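Local coordinates for B12-binding domain-containing protein (Kitasatospora setae, PDB 6WTE) that binds cobalamin and a [4Fe-4S] cluster as the radical SAM methylase TsrM, and transfers methyl groups by a non-radical route, at residues P81-H86 with F463-H468; T91-R94 with P100-G103; A166-T169 with K174-P177; S258-G263 with N298-L303; L321-G326 with R370-M375. All coordinates share one frame; numbering follows the deposited sequence. Where two conformers were deposited one is given.

Interaction 2 sits in the cobalamin-binding domain, joining helix 83-96 to strand 101-104, and interaction 1 takes the start of that same helix; their centres are about 18 Å apart. Interaction 1 spans the chain: it brings the early helix to a loop after helix 456-461, and the other four contacts are nested within the loop it closes. Interaction 3 follows on a surface hairpin. Interactions 4 and 5 come next, both in the radical SAM core; their centres are about 17 Å apart and they touch through Leu303 CD2 and Ala325 O, 3.4 Å. They lie across the chain's centre from interaction 1, which brings the cobalamin-binding domain against a loop of the radical SAM part.

Interaction 1. Residues P81-H86 with F463-H468; sequences PFVGEH and FMFDEH. With EDO (1,2-ethanediol), chain H.
One methyl group makes both close approaches across this contact: CG2 of Val83 meets the sulfur SD of Met464 at 3.8 Å and CZ of Phe465 at 4.1 Å. With chi1 at -61°, CG1 lies anti to the carbonyl carbon, and CG2 takes the place between backbone N and carbonyl carbon from which it reaches both partners. Met464 approaches with its chain bent at chi3 (-68°); it was modelled in two conformers, so the sulfur contact is the less certain of the two. Farther along the helix, away from the 463-468 loop, Glu85 OE1 accepts a hydrogen bond from O1 of a 1,2-ethanediol at 2.7 Å, and OE2 keeps a long, weak ion pair with Lys12. An alanine here would probably leave the diol O1 without this acceptor and Lys12 without that weak partner. Met464 lies beside Thr71, a cobalamin-binding residue. No hydrogen bond crosses between the segments, so the cobalamin domain and the radical SAM region meet through buried, mainly apolar atoms, probably by van der Waals packing.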
loop_
_atom_site.group_PDB
_atom_site.type_symbol
_atom_site.label_atom_id
_atom_site.label_comp_id
_atom_site.label_asym_id
_atom_site.label_seq_id
_atom_site.Cartn_x
_atom_site.Cartn_y
_atom_site.Cartn_z
ATOM N N PRO A 81 -9.333 11.200 4.414
ATOM C CA PRO A 81 -9.586 9.807 4.787
ATOM C C PRO A 81 -10.510 9.098 3.811
ATOM O O PRO A 81 -11.329 9.716 3.129
ATOM C CB PRO A 81 -10.260 9.933 6.156
ATOM C CG PRO A 81 -11.003 11.214 6.062
ATOM C CD PRO A 81 -10.134 12.134 5.225
ATOM N N PHE A 82 -10.358 7.773 3.758
ATOM C CA PHE A 82 -11.301 6.907 3.066
ATOM C C PHE A 82 -12.186 6.097 4.006
ATOM O O PHE A 82 -13.204 5.564 3.555
ATOM C CB PHE A 82 -10.560 5.919 2.151
ATOM C CG PHE A 82 -9.781 6.569 1.040
ATOM C CD1 PHE A 82 -10.421 7.344 0.086
ATOM C CD2 PHE A 82 -8.415 6.369 0.929
ATOM C CE1 PHE A 82 -9.705 7.931 -0.947
ATOM C CE2 PHE A 82 -7.694 6.951 -0.104
ATOM C CZ PHE A 82 -8.340 7.734 -1.037
ATOM N N VAL A 83 -11.833 5.988 5.292
ATOM C CA VAL A 83 -12.548 5.052 6.160
ATOM C C VAL A 83 -13.985 5.496 6.414
ATOM O O VAL A 83 -14.849 4.661 6.699
ATOM C CB VAL A 83 -11.789 4.852 7.487
ATOM C CG1 VAL A 83 -10.401 4.279 7.232
ATOM C CG2 VAL A 83 -11.707 6.159 8.258
ATOM N N GLY A 84 -14.274 6.797 6.325
ATOM C CA GLY A 84 -15.656 7.238 6.443
ATOM C C GLY A 84 -16.510 6.746 5.290
ATOM O O GLY A 84 -17.642 6.293 5.487
ATOM N N GLU A 85 -15.973 6.821 4.069
ATOM C CA GLU A 85 -16.659 6.252 2.914
ATOM C C GLU A 85 -16.767 4.738 3.023
ATOM O O GLU A 85 -17.781 4.156 2.619
ATOM C CB GLU A 85 -15.927 6.637 1.628
ATOM C CG GLU A 85 -15.966 8.118 1.312
ATOM C CD GLU A 85 -15.164 8.458 0.073
ATOM O OE1 GLU A 85 -13.919 8.376 0.127
ATOM O OE2 GLU A 85 -15.779 8.777 -0.962
ATOM N N HIS A 86 -15.727 4.079 3.545
ATOM C CA HIS A 86 -15.809 2.637 3.752
ATOM C C HIS A 86 -16.919 2.297 4.736
ATOM O O HIS A 86 -17.666 1.334 4.531
ATOM C CB HIS A 86 -14.486 2.079 4.265
ATOM C CG HIS A 86 -13.349 2.195 3.299
ATOM N ND1 HIS A 86 -13.523 2.210 1.932
ATOM C CD2 HIS A 86 -12.015 2.299 3.510
ATOM C CE1 HIS A 86 -12.345 2.315 1.341
ATOM N NE2 HIS A 86 -11.412 2.370 2.278
ATOM N N PHE A 463 -4.547 8.118 16.146
ATOM C CA PHE A 463 -3.786 8.646 15.025
ATOM C C PHE A 463 -4.671 9.132 13.885
ATOM O O PHE A 463 -4.163 9.762 12.951
ATOM C CB PHE A 463 -2.802 7.587 14.532
ATOM C CG PHE A 463 -1.691 7.311 15.501
ATOM C CD1 PHE A 463 -1.879 6.436 16.560
ATOM C CD2 PHE A 463 -0.458 7.950 15.369
ATOM C CE1 PHE A 463 -0.873 6.187 17.461
ATOM C CE2 PHE A 463 0.570 7.708 16.277
ATOM C CZ PHE A 463 0.367 6.822 17.322
ATOM N N MET A 464 -5.977 8.866 13.943
ATOM C CA MET A 464 -6.911 9.279 12.905
ATOM C C MET A 464 -8.108 10.066 13.424
ATOM O O MET A 464 -8.712 10.816 12.645
ATOM C CB MET A 464 -7.418 8.047 12.141
ATOM C CG MET A 464 -8.236 8.345 10.902
ATOM S SD MET A 464 -8.383 6.886 9.865
ATOM C CE MET A 464 -6.695 6.686 9.312
ATOM N N PHE A 465 -8.473 9.922 14.696
ATOM C CA PHE A 465 -9.654 10.555 15.259
ATOM C C PHE A 465 -9.293 11.281 16.545
ATOM O O PHE A 465 -8.432 10.832 17.302
ATOM C CB PHE A 465 -10.749 9.528 15.580
ATOM C CG PHE A 465 -11.176 8.697 14.405
ATOM C CD1 PHE A 465 -12.187 9.134 13.566
ATOM C CD2 PHE A 465 -10.595 7.462 14.162
ATOM C CE1 PHE A 465 -12.594 8.369 12.490
ATOM C CE2 PHE A 465 -10.999 6.687 13.085
ATOM C CZ PHE A 465 -12.002 7.141 12.249
ATOM N N ASP A 466 -9.973 12.395 16.803
ATOM C CA ASP A 466 -9.777 13.059 18.081
ATOM C C ASP A 466 -10.696 12.442 19.137
ATOM O O ASP A 466 -11.400 11.458 18.892
ATOM C CB ASP A 466 -9.967 14.576 17.950
ATOM C CG ASP A 466 -11.405 14.993 17.644
ATOM O OD1 ASP A 466 -12.342 14.169 17.706
ATOM O OD2 ASP A 466 -11.593 16.191 17.342
ATOM N N GLU A 467 -10.679 13.033 20.334
ATOM C CA GLU A 467 -11.419 12.480 21.464
ATOM C C GLU A 467 -12.924 12.495 21.223
ATOM O O GLU A 467 -13.651 11.683 21.805
ATOM C CB GLU A 467 -11.076 13.259 22.737
ATOM C CG GLU A 467 -9.613 13.162 23.180
ATOM C CD GLU A 467 -8.674 14.084 22.407
ATOM O OE1 GLU A 467 -9.100 14.684 21.393
ATOM O OE2 GLU A 467 -7.502 14.220 22.828
ATOM N N HIS A 468 -13.408 13.396 20.376
ATOM C CA HIS A 468 -14.832 13.497 20.088
ATOM C C HIS A 468 -15.261 12.631 18.911
ATOM O O HIS A 468 -16.442 12.639 18.553
ATOM C CB HIS A 468 -15.212 14.956 19.819
ATOM C CG HIS A 468 -14.889 15.879 20.953
ATOM N ND1 HIS A 468 -13.909 16.845 20.870
ATOM C CD2 HIS A 468 -15.409 15.976 22.198
ATOM C CE1 HIS A 468 -13.845 17.503 22.014
ATOM N NE2 HIS A 468 -14.745 16.997 22.837
HETATM C C1 EDO H . -12.691 7.887 -3.308
HETATM O O1 EDO H . -13.204 7.167 -2.182
HETATM C C2 EDO H . -13.812 8.713 -3.926
HETATM O O2 EDO H . -14.485 9.443 -2.893
#

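Interaction 2. Residues T91-R94 with P100-G103; sequences TEIR and PVVG
From its CB, which is 3.9 Å from NH1 of Arg94 and lies in the plane of that guanidinium at its edge, Val101 puts CG2 against helix 83-96. With chi1 at 177°, CG1 is anti to the backbone N, which sets CG2 beside that N. CG2 then touches two residues: NH1 of Arg94 at 3.7 Å, again near the guanidinium plane, and CG2 of Ile93 at 4.3 Å. Arg94 gets there through a bend at chi3 (69°), which brings its head edge-on to the valine. NH1 forms a salt bridge with Glu122 OE1, and the same oxygen takes a hydrogen bond from the backbone N of Val101. Ile93 continues onto Leu52 and Phe56 of helix 48-58. This is the helix-to-strand return of the beta-alpha-beta unit made by strand 63-67, helix 83-96 and strand 101-104; Val102, next to Val101 in the strand, touches cobalamin. Because Glu122 pairs the arginine, the valine methyl meets a charge that is probably largely neutralised.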
loop_
_atom_site.group_PDB
_atom_site.type_symbol
_atom_site.label_atom_id
_atom_site.label_comp_id
_atom_site.label_asym_id
_atom_site.label_seq_id
_atom_site.Cartn_x
_atom_site.Cartn_y
_atom_site.Cartn_z
ATOM N N THR A 91 -22.161 0.133 6.451
ATOM C CA THR A 91 -23.439 0.371 7.116
ATOM C C THR A 91 -24.605 -0.051 6.233
ATOM O O THR A 91 -25.579 -0.641 6.718
ATOM C CB THR A 91 -23.559 1.844 7.517
ATOM O OG1 THR A 91 -22.574 2.143 8.510
ATOM C CG2 THR A 91 -24.939 2.141 8.081
ATOM N N GLU A 92 -24.518 0.224 4.927
ATOM C CA GLU A 92 -25.565 -0.231 4.015
ATOM C C GLU A 92 -25.607 -1.753 3.933
ATOM O O GLU A 92 -26.693 -2.348 3.905
ATOM C CB GLU A 92 -25.359 0.388 2.632
ATOM C CG GLU A 92 -26.482 0.088 1.647
ATOM C CD GLU A 92 -27.810 0.721 2.041
ATOM O OE1 GLU A 92 -27.810 1.736 2.767
ATOM O OE2 GLU A 92 -28.860 0.196 1.620
ATOM N N ILE A 93 -24.441 -2.403 3.893
ATOM C CA ILE A 93 -24.397 -3.863 3.879
ATOM C C ILE A 93 -25.165 -4.428 5.069
ATOM O O ILE A 93 -25.988 -5.340 4.924
ATOM C CB ILE A 93 -22.942 -4.362 3.864
ATOM C CG1 ILE A 93 -22.316 -4.171 2.480
ATOM C CG2 ILE A 93 -22.883 -5.825 4.270
ATOM C CD1 ILE A 93 -20.797 -4.384 2.459
ATOM N N ARG A 94 -24.913 -3.885 6.262
ATOM C CA ARG A 94 -25.528 -4.414 7.474
ATOM C C ARG A 94 -27.022 -4.130 7.541
ATOM O O ARG A 94 -27.725 -4.784 8.316
ATOM C CB ARG A 94 -24.817 -3.857 8.707
ATOM C CG ARG A 94 -23.357 -4.288 8.768
ATOM C CD ARG A 94 -22.643 -3.777 10.004
ATOM N NE ARG A 94 -23.121 -4.410 11.231
ATOM C CZ ARG A 94 -22.754 -5.626 11.629
ATOM N NH1 ARG A 94 -21.920 -6.347 10.888
ATOM N NH2 ARG A 94 -23.222 -6.126 12.763
ATOM N N PRO A 100 -22.431 -12.172 9.316
ATOM C CA PRO A 100 -21.310 -11.450 9.925
ATOM C C PRO A 100 -20.431 -10.821 8.857
ATOM O O PRO A 100 -20.304 -11.332 7.744
ATOM C CB PRO A 100 -20.556 -12.541 10.693
ATOM C CG PRO A 100 -20.882 -13.801 9.944
ATOM C CD PRO A 100 -22.308 -13.631 9.477
ATOM N N VAL A 101 -19.836 -9.688 9.210
ATOM C CA VAL A 101 -18.920 -8.965 8.339
ATOM C C VAL A 101 -17.521 -9.098 8.921
ATOM O O VAL A 101 -17.319 -8.879 10.124
ATOM C CB VAL A 101 -19.324 -7.489 8.198
ATOM C CG1 VAL A 101 -18.300 -6.740 7.339
ATOM C CG2 VAL A 101 -20.722 -7.374 7.594
ATOM N N VAL A 102 -16.556 -9.453 8.072
ATOM C CA VAL A 102 -15.152 -9.509 8.455
ATOM C C VAL A 102 -14.388 -8.520 7.591
ATOM O O VAL A 102 -14.603 -8.444 6.373
ATOM C CB VAL A 102 -14.559 -10.932 8.326
ATOM C CG1 VAL A 102 -14.758 -11.489 6.915
ATOM C CG2 VAL A 102 -13.064 -10.930 8.690
ATOM N N GLY A 103 -13.500 -7.759 8.228
ATOM C CA GLY A 103 -12.665 -6.787 7.548
ATOM C C GLY A 103 -11.231 -7.268 7.438
ATOM O O GLY A 103 -10.759 -8.061 8.256
#

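Interaction 3. Residues A166-T169 with K174-P177; sequences AVLT and KTQP. With EDO (1,2-ethanediol), chain I.
Gln176 N donates to Thr169 O at 2.8 Å, a fairly straight bond (159° at the hydrogen) with the donor tilted 23° from the carbonyl plane, and the CA of Thr175 adds a CA-H...O contact of 3.4 Å to that same oxygen. Leu168 gathers its carbons about the carbonyl O of Gln176, CB at 3.7 Å, while CD1 reaches CB of Thr175 at 4.1 Å. Thr169 and Gln176 cross at about a right angle, OG1 over CB at 3.5 Å. A 1,2-ethanediol bridges the two segments: its O1 accepts from Thr169 N at 2.8 Å, and from OG1, and donates to Gln176 O at 2.7 Å. Trimming Leu168 to an alanine removes both terminal methyls, which would probably uncover Thr175 CB and open a gap beside the Gln176 carbonyl. The pairing adjoins the surface hairpin of strands 170-171 and 174-175, which follows strand 159-162 at the edge of the large mixed sheet; Val167 and Thr169 rest on Trp189 and Pro186 of nearby loops.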
loop_
_atom_site.group_PDB
_atom_site.type_symbol
_atom_site.label_atom_id
_atom_site.label_comp_id
_atom_site.label_asym_id
_atom_site.label_seq_id
_atom_site.Cartn_x
_atom_site.Cartn_y
_atom_site.Cartn_z
ATOM N N ALA A 166 -1.608 -19.438 16.858
ATOM C CA ALA A 166 -1.087 -20.693 17.391
ATOM C C ALA A 166 0.416 -20.821 17.171
ATOM O O ALA A 166 1.095 -21.497 17.954
ATOM C CB ALA A 166 -1.818 -21.882 16.766
ATOM N N VAL A 167 0.949 -20.184 16.132
ATOM C CA VAL A 167 2.383 -20.190 15.857
ATOM C C VAL A 167 3.006 -19.001 16.577
ATOM O O VAL A 167 2.771 -17.845 16.210
ATOM C CB VAL A 167 2.673 -20.132 14.351
ATOM C CG1 VAL A 167 4.170 -20.000 14.108
ATOM C CG2 VAL A 167 2.126 -21.366 13.656
ATOM N N LEU A 168 3.813 -19.282 17.595
ATOM C CA LEU A 168 4.475 -18.256 18.381
ATOM C C LEU A 168 5.970 -18.273 18.098
ATOM O O LEU A 168 6.544 -19.318 17.775
ATOM C CB LEU A 168 4.228 -18.466 19.880
ATOM C CG LEU A 168 2.767 -18.470 20.336
ATOM C CD1 LEU A 168 2.663 -18.806 21.815
ATOM C CD2 LEU A 168 2.116 -17.123 20.040
ATOM N N THR A 169 6.600 -17.107 18.210
ATOM C CA THR A 169 8.049 -17.064 18.118
ATOM C C THR A 169 8.669 -17.660 19.378
ATOM O O THR A 169 8.035 -17.761 20.433
ATOM C CB THR A 169 8.547 -15.632 17.915
ATOM O OG1 THR A 169 8.123 -14.816 19.015
ATOM C CG2 THR A 169 8.019 -15.055 16.605
ATOM N N LYS A 174 11.865 -20.864 24.829
ATOM C CA LYS A 174 10.542 -20.611 25.382
ATOM C C LYS A 174 9.735 -19.769 24.404
ATOM O O LYS A 174 10.262 -18.830 23.795
ATOM C CB LYS A 174 10.625 -19.906 26.745
ATOM C CG LYS A 174 11.350 -20.714 27.819
ATOM C CD LYS A 174 10.554 -20.784 29.122
ATOM C CE LYS A 174 9.260 -21.574 28.944
ATOM N NZ LYS A 174 8.532 -21.793 30.230
ATOM N N THR A 175 8.461 -20.120 24.253
ATOM C CA THR A 175 7.579 -19.383 23.362
ATOM C C THR A 175 7.298 -17.991 23.917
ATOM O O THR A 175 7.233 -17.780 25.133
ATOM C CB THR A 175 6.260 -20.134 23.165
ATOM O OG1 THR A 175 5.598 -20.286 24.427
ATOM C CG2 THR A 175 6.510 -21.508 22.563
ATOM N N GLN A 176 7.131 -17.034 23.005
ATOM C CA GLN A 176 6.818 -15.664 23.380
ATOM C C GLN A 176 5.322 -15.439 23.244
ATOM O O GLN A 176 4.780 -15.607 22.137
ATOM C CB GLN A 176 7.584 -14.682 22.501
ATOM C CG GLN A 176 9.092 -14.894 22.506
ATOM C CD GLN A 176 9.700 -14.728 23.889
ATOM O OE1 GLN A 176 10.306 -15.654 24.428
ATOM N NE2 GLN A 176 9.544 -13.542 24.468
ATOM N N PRO A 177 4.618 -15.076 24.319
ATOM C CA PRO A 177 3.171 -14.861 24.212
ATOM C C PRO A 177 2.849 -13.751 23.226
ATOM O O PRO A 177 3.646 -12.836 23.003
ATOM C CB PRO A 177 2.759 -14.475 25.639
ATOM C CG PRO A 177 3.859 -14.985 26.513
ATOM C CD PRO A 177 5.109 -14.887 25.693
HETATM C C1 EDO I . 4.096 -14.017 19.242
HETATM O O1 EDO I . 5.006 -15.103 19.457
HETATM C C2 EDO I . 3.507 -14.118 17.841
HETATM O O2 EDO I . 4.551 -13.995 16.864
#

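Interaction 4. Residues S258-G263 with N298-L303; sequences SLAAQG and NPLNRL
The ring of Pro299 sets its CB against CB of Ala260 at 3.7 Å and its CG near the backbone N of Ala261 at 3.8 Å, while the flat amides beside it act through polar atoms in or near their planes. OD1 of Asn298 takes the backbone N of Leu300 at 2.9 Å on an in-plane lone pair, a nearly straight bond (162°), and its ND2 binds Glu257 OE1 of helix 249-261. The backbone O of Asn298 is held twice by Asn301: by N, and by ND2 at 3.1 Å, which sits on a lone pair of that oxygen, the oxygen itself lying 17° out of the Asn301 amide plane. Those bonds probably hold the turn that sets Pro299 against the helix, and Ala260 CB also packs on Pro299 O at 3.6 Å. Leu300 CD2 only grazes the same methyl. Gln262 NE2, by contrast, approaches Ser258 O from above its carbonyl plane. What results is an Asx turn opening a 3-10 segment, packed on a helix end closed by a Schellman motif at Gly263, within the radical SAM core.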
loop_
_atom_site.group_PDB
_atom_site.type_symbol
_atom_site.label_atom_id
_atom_site.label_comp_id
_atom_site.label_asym_id
_atom_site.label_seq_id
_atom_site.Cartn_x
_atom_site.Cartn_y
_atom_site.Cartn_z
ATOM N N SER A 258 -0.292 -16.669 -16.660
ATOM C CA SER A 258 -1.737 -16.583 -16.856
ATOM C C SER A 258 -2.170 -15.154 -17.151
ATOM O O SER A 258 -3.004 -14.920 -18.034
ATOM C CB SER A 258 -2.471 -17.113 -15.624
ATOM O OG SER A 258 -3.877 -17.048 -15.816
ATOM N N LEU A 259 -1.613 -14.184 -16.422
ATOM C CA LEU A 259 -1.879 -12.782 -16.726
ATOM C C LEU A 259 -1.458 -12.445 -18.154
ATOM O O LEU A 259 -2.237 -11.874 -18.927
ATOM C CB LEU A 259 -1.145 -11.887 -15.729
ATOM C CG LEU A 259 -1.677 -11.916 -14.296
ATOM C CD1 LEU A 259 -0.793 -11.093 -13.364
ATOM C CD2 LEU A 259 -3.115 -11.409 -14.281
ATOM N N ALA A 260 -0.230 -12.817 -18.530
ATOM C CA ALA A 260 0.267 -12.477 -19.858
ATOM C C ALA A 260 -0.564 -13.130 -20.952
ATOM O O ALA A 260 -0.742 -12.546 -22.028
ATOM C CB ALA A 260 1.732 -12.889 -19.998
ATOM N N ALA A 261 -1.083 -14.331 -20.697
ATOM C CA ALA A 261 -1.894 -15.014 -21.700
ATOM C C ALA A 261 -3.168 -14.240 -22.010
ATOM O O ALA A 261 -3.676 -14.310 -23.136
ATOM C CB ALA A 261 -2.226 -16.431 -21.229
ATOM N N GLN A 262 -3.710 -13.520 -21.026
ATOM C CA GLN A 262 -4.897 -12.701 -21.232
ATOM C C GLN A 262 -4.583 -11.336 -21.829
ATOM O O GLN A 262 -5.506 -10.535 -22.005
ATOM C CB GLN A 262 -5.650 -12.494 -19.913
ATOM C CG GLN A 262 -5.924 -13.755 -19.127
ATOM C CD GLN A 262 -6.461 -13.451 -17.740
ATOM O OE1 GLN A 262 -7.395 -12.663 -17.583
ATOM N NE2 GLN A 262 -5.845 -14.042 -16.723
ATOM N N GLY A 263 -3.318 -11.044 -22.131
ATOM C CA GLY A 263 -2.939 -9.735 -22.626
ATOM C C GLY A 263 -2.517 -8.759 -21.548
ATOM O O GLY A 263 -2.249 -7.591 -21.857
ATOM N N ASN A 298 5.441 -18.747 -25.472
ATOM C CA ASN A 298 5.073 -18.450 -24.097
ATOM C C ASN A 298 4.794 -16.956 -23.975
ATOM O O ASN A 298 5.645 -16.138 -24.364
ATOM C CB ASN A 298 6.179 -18.885 -23.136
ATOM C CG ASN A 298 5.751 -18.811 -21.678
ATOM O OD1 ASN A 298 5.251 -17.788 -21.217
ATOM N ND2 ASN A 298 5.932 -19.908 -20.952
ATOM N N PRO A 299 3.620 -16.556 -23.475
ATOM C CA PRO A 299 3.273 -15.126 -23.451
ATOM C C PRO A 299 4.167 -14.297 -22.555
ATOM O O PRO A 299 4.141 -13.065 -22.661
ATOM C CB PRO A 299 1.822 -15.123 -22.943
ATOM C CG PRO A 299 1.705 -16.383 -22.156
ATOM C CD PRO A 299 2.557 -17.390 -22.884
ATOM N N LEU A 300 4.944 -14.927 -21.671
ATOM C CA LEU A 300 5.943 -14.198 -20.901
ATOM C C LEU A 300 6.996 -13.549 -21.786
ATOM O O LEU A 300 7.742 -12.690 -21.303
ATOM C CB LEU A 300 6.623 -15.131 -19.900
ATOM C CG LEU A 300 5.762 -15.643 -18.745
ATOM C CD1 LEU A 300 6.522 -16.678 -17.937
ATOM C CD2 LEU A 300 5.314 -14.498 -17.860
ATOM N N ASN A 301 7.085 -13.932 -23.061
ATOM C CA ASN A 301 8.012 -13.256 -23.954
ATOM C C ASN A 301 7.602 -11.820 -24.252
ATOM O O ASN A 301 8.416 -11.063 -24.791
ATOM C CB ASN A 301 8.168 -14.051 -25.246
ATOM C CG ASN A 301 9.147 -15.193 -25.092
ATOM O OD1 ASN A 301 10.356 -14.974 -25.021
ATOM N ND2 ASN A 301 8.633 -16.416 -25.032
ATOM N N ARG A 302 6.379 -11.420 -23.907
ATOM C CA ARG A 302 5.957 -10.031 -24.023
ATOM C C ARG A 302 5.794 -9.364 -22.659
ATOM O O ARG A 302 5.224 -8.272 -22.574
ATOM C CB ARG A 302 4.655 -9.944 -24.828
ATOM C CG ARG A 302 4.806 -10.435 -26.272
ATOM C CD ARG A 302 3.518 -10.303 -27.080
ATOM N NE ARG A 302 2.436 -11.104 -26.521
ATOM C CZ ARG A 302 2.312 -12.418 -26.687
ATOM N NH1 ARG A 302 3.211 -13.090 -27.396
ATOM N NH2 ARG A 302 1.293 -13.063 -26.136
ATOM N N LEU A 303 6.303 -9.987 -21.596
ATOM C CA LEU A 303 6.187 -9.422 -20.254
ATOM C C LEU A 303 6.895 -8.076 -20.156
ATOM O O LEU A 303 7.984 -7.884 -20.700
ATOM C CB LEU A 303 6.775 -10.389 -19.227
ATOM C CG LEU A 303 6.926 -9.869 -17.794
ATOM C CD1 LEU A 303 5.557 -9.661 -17.153
ATOM C CD2 LEU A 303 7.782 -10.821 -16.962
#

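Interaction 5. Residues L321-G326 with R370-M375; sequences LLAAAG and RGILTM
Arg370, whose CB rests on CB of Ala323 at 4.1 Å, has a guanidinium with two firm partners and one weak one: NE makes a salt bridge with Asp320 OD1, NH1 bonds to Leu366 O, and NH2 keeps a long, weak pair with Glu316. Its CG lies anti to the carbonyl carbon (chi1 -68°) and the chain then runs extended to NE, which carries the charge alongside helix 316-325 to Asp320. CD1 of Ile372 nears the backbone N of Ala323 at 4.1 Å and CB of Leu322 at 4.3 Å, so this terminal methyl lies against the helix backbone; across the segments the contact is wholly nonpolar. Ile372 also packs on Cys327 and Val330 of strand 327-335. Both helices stop the same way: Gly326 N reaches Ala323 O at 3.3 Å in one Schellman motif, and Gly371 closes helix 357-369 in another. Helix 316-325 thus meets the turn from helix 357-369 into strand 373-380, parallel to strand 327-335, as in the beta/alpha barrel of radical SAM enzymes.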
loop_
_atom_site.group_PDB
_atom_site.type_symbol
_atom_site.label_atom_id
_atom_site.label_comp_id
_atom_site.label_asym_id
_atom_site.label_seq_id
_atom_site.Cartn_x
_atom_site.Cartn_y
_atom_site.Cartn_z
ATOM N N LEU A 321 19.584 -9.963 -14.823
ATOM C CA LEU A 321 18.410 -10.824 -14.727
ATOM C C LEU A 321 17.128 -10.037 -14.970
ATOM O O LEU A 321 16.237 -10.501 -15.689
ATOM C CB LEU A 321 18.379 -11.504 -13.361
ATOM C CG LEU A 321 19.328 -12.690 -13.187
ATOM C CD1 LEU A 321 19.342 -13.141 -11.736
ATOM C CD2 LEU A 321 18.920 -13.841 -14.103
ATOM N N LEU A 322 17.023 -8.837 -14.394
ATOM C CA LEU A 322 15.869 -7.986 -14.669
ATOM C C LEU A 322 15.732 -7.711 -16.161
ATOM O O LEU A 322 14.638 -7.827 -16.727
ATOM C CB LEU A 322 15.993 -6.676 -13.895
ATOM C CG LEU A 322 15.763 -6.734 -12.387
ATOM C CD1 LEU A 322 16.201 -5.410 -11.791
ATOM C CD2 LEU A 322 14.291 -7.009 -12.073
ATOM N N ALA A 323 16.833 -7.344 -16.820
ATOM C CA ALA A 323 16.754 -7.051 -18.247
ATOM C C ALA A 323 16.293 -8.272 -19.029
ATOM O O ALA A 323 15.412 -8.169 -19.888
ATOM C CB ALA A 323 18.106 -6.555 -18.764
ATOM N N ALA A 324 16.847 -9.444 -18.716
ATOM C CA ALA A 324 16.525 -10.639 -19.484
ATOM C C ALA A 324 15.087 -11.079 -19.259
ATOM O O ALA A 324 14.475 -11.671 -20.155
ATOM C CB ALA A 324 17.488 -11.770 -19.123
ATOM N N ALA A 325 14.538 -10.791 -18.078
ATOM C CA ALA A 325 13.181 -11.207 -17.732
ATOM C C ALA A 325 12.103 -10.308 -18.325
ATOM O O ALA A 325 10.931 -10.700 -18.338
ATOM C CB ALA A 325 13.018 -11.250 -16.207
ATOM N N GLY A 326 12.455 -9.122 -18.796
ATOM C CA GLY A 326 11.489 -8.181 -19.315
ATOM C C GLY A 326 11.211 -6.974 -18.434
ATOM O O GLY A 326 10.177 -6.315 -18.625
ATOM N N ARG A 370 21.128 -0.796 -19.318
ATOM C CA ARG A 370 20.286 -1.846 -19.870
ATOM C C ARG A 370 18.957 -1.328 -20.398
ATOM O O ARG A 370 18.076 -2.132 -20.708
ATOM C CB ARG A 370 20.046 -2.932 -18.820
ATOM C CG ARG A 370 21.304 -3.717 -18.490
ATOM C CD ARG A 370 21.305 -4.294 -17.076
ATOM N NE ARG A 370 22.585 -4.953 -16.825
ATOM C CZ ARG A 370 23.714 -4.298 -16.567
ATOM N NH1 ARG A 370 23.709 -2.973 -16.507
ATOM N NH2 ARG A 370 24.846 -4.962 -16.376
ATOM N N GLY A 371 18.795 -0.016 -20.526
ATOM C CA GLY A 371 17.553 0.503 -21.066
ATOM C C GLY A 371 16.366 0.313 -20.153
ATOM O O GLY A 371 15.230 0.220 -20.630
ATOM N N ILE A 372 16.605 0.236 -18.850
ATOM C CA ILE A 372 15.551 0.115 -17.850
ATOM C C ILE A 372 15.312 1.491 -17.255
ATOM O O ILE A 372 16.254 2.145 -16.787
ATOM C CB ILE A 372 15.941 -0.898 -16.764
ATOM C CG1 ILE A 372 16.042 -2.295 -17.369
ATOM C CG2 ILE A 372 14.953 -0.866 -15.586
ATOM C CD1 ILE A 372 16.658 -3.291 -16.416
ATOM N N LEU A 373 14.056 1.929 -17.271
ATOM C CA LEU A 373 13.688 3.227 -16.733
ATOM C C LEU A 373 13.771 3.206 -15.207
ATOM O O LEU A 373 13.690 2.153 -14.563
ATOM C CB LEU A 373 12.273 3.610 -17.181
ATOM C CG LEU A 373 11.980 3.462 -18.683
ATOM C CD1 LEU A 373 10.510 3.692 -18.979
ATOM C CD2 LEU A 373 12.824 4.424 -19.478
ATOM N N THR A 374 13.959 4.388 -14.629
ATOM C CA THR A 374 14.164 4.522 -13.193
ATOM C C THR A 374 13.317 5.648 -12.627
ATOM O O THR A 374 13.250 6.738 -13.203
ATOM C CB THR A 374 15.632 4.807 -12.871
ATOM O OG1 THR A 374 16.091 5.879 -13.702
ATOM C CG2 THR A 374 16.484 3.576 -13.123
ATOM N N MET A 375 12.696 5.390 -11.478
ATOM C CA MET A 375 12.067 6.436 -10.688
ATOM C C MET A 375 12.683 6.429 -9.297
ATOM O O MET A 375 12.589 5.427 -8.581
ATOM C CB MET A 375 10.559 6.244 -10.594
ATOM C CG MET A 375 9.934 7.277 -9.703
ATOM S SD MET A 375 8.241 7.583 -10.153
ATOM C CE MET A 375 7.788 8.758 -8.875
#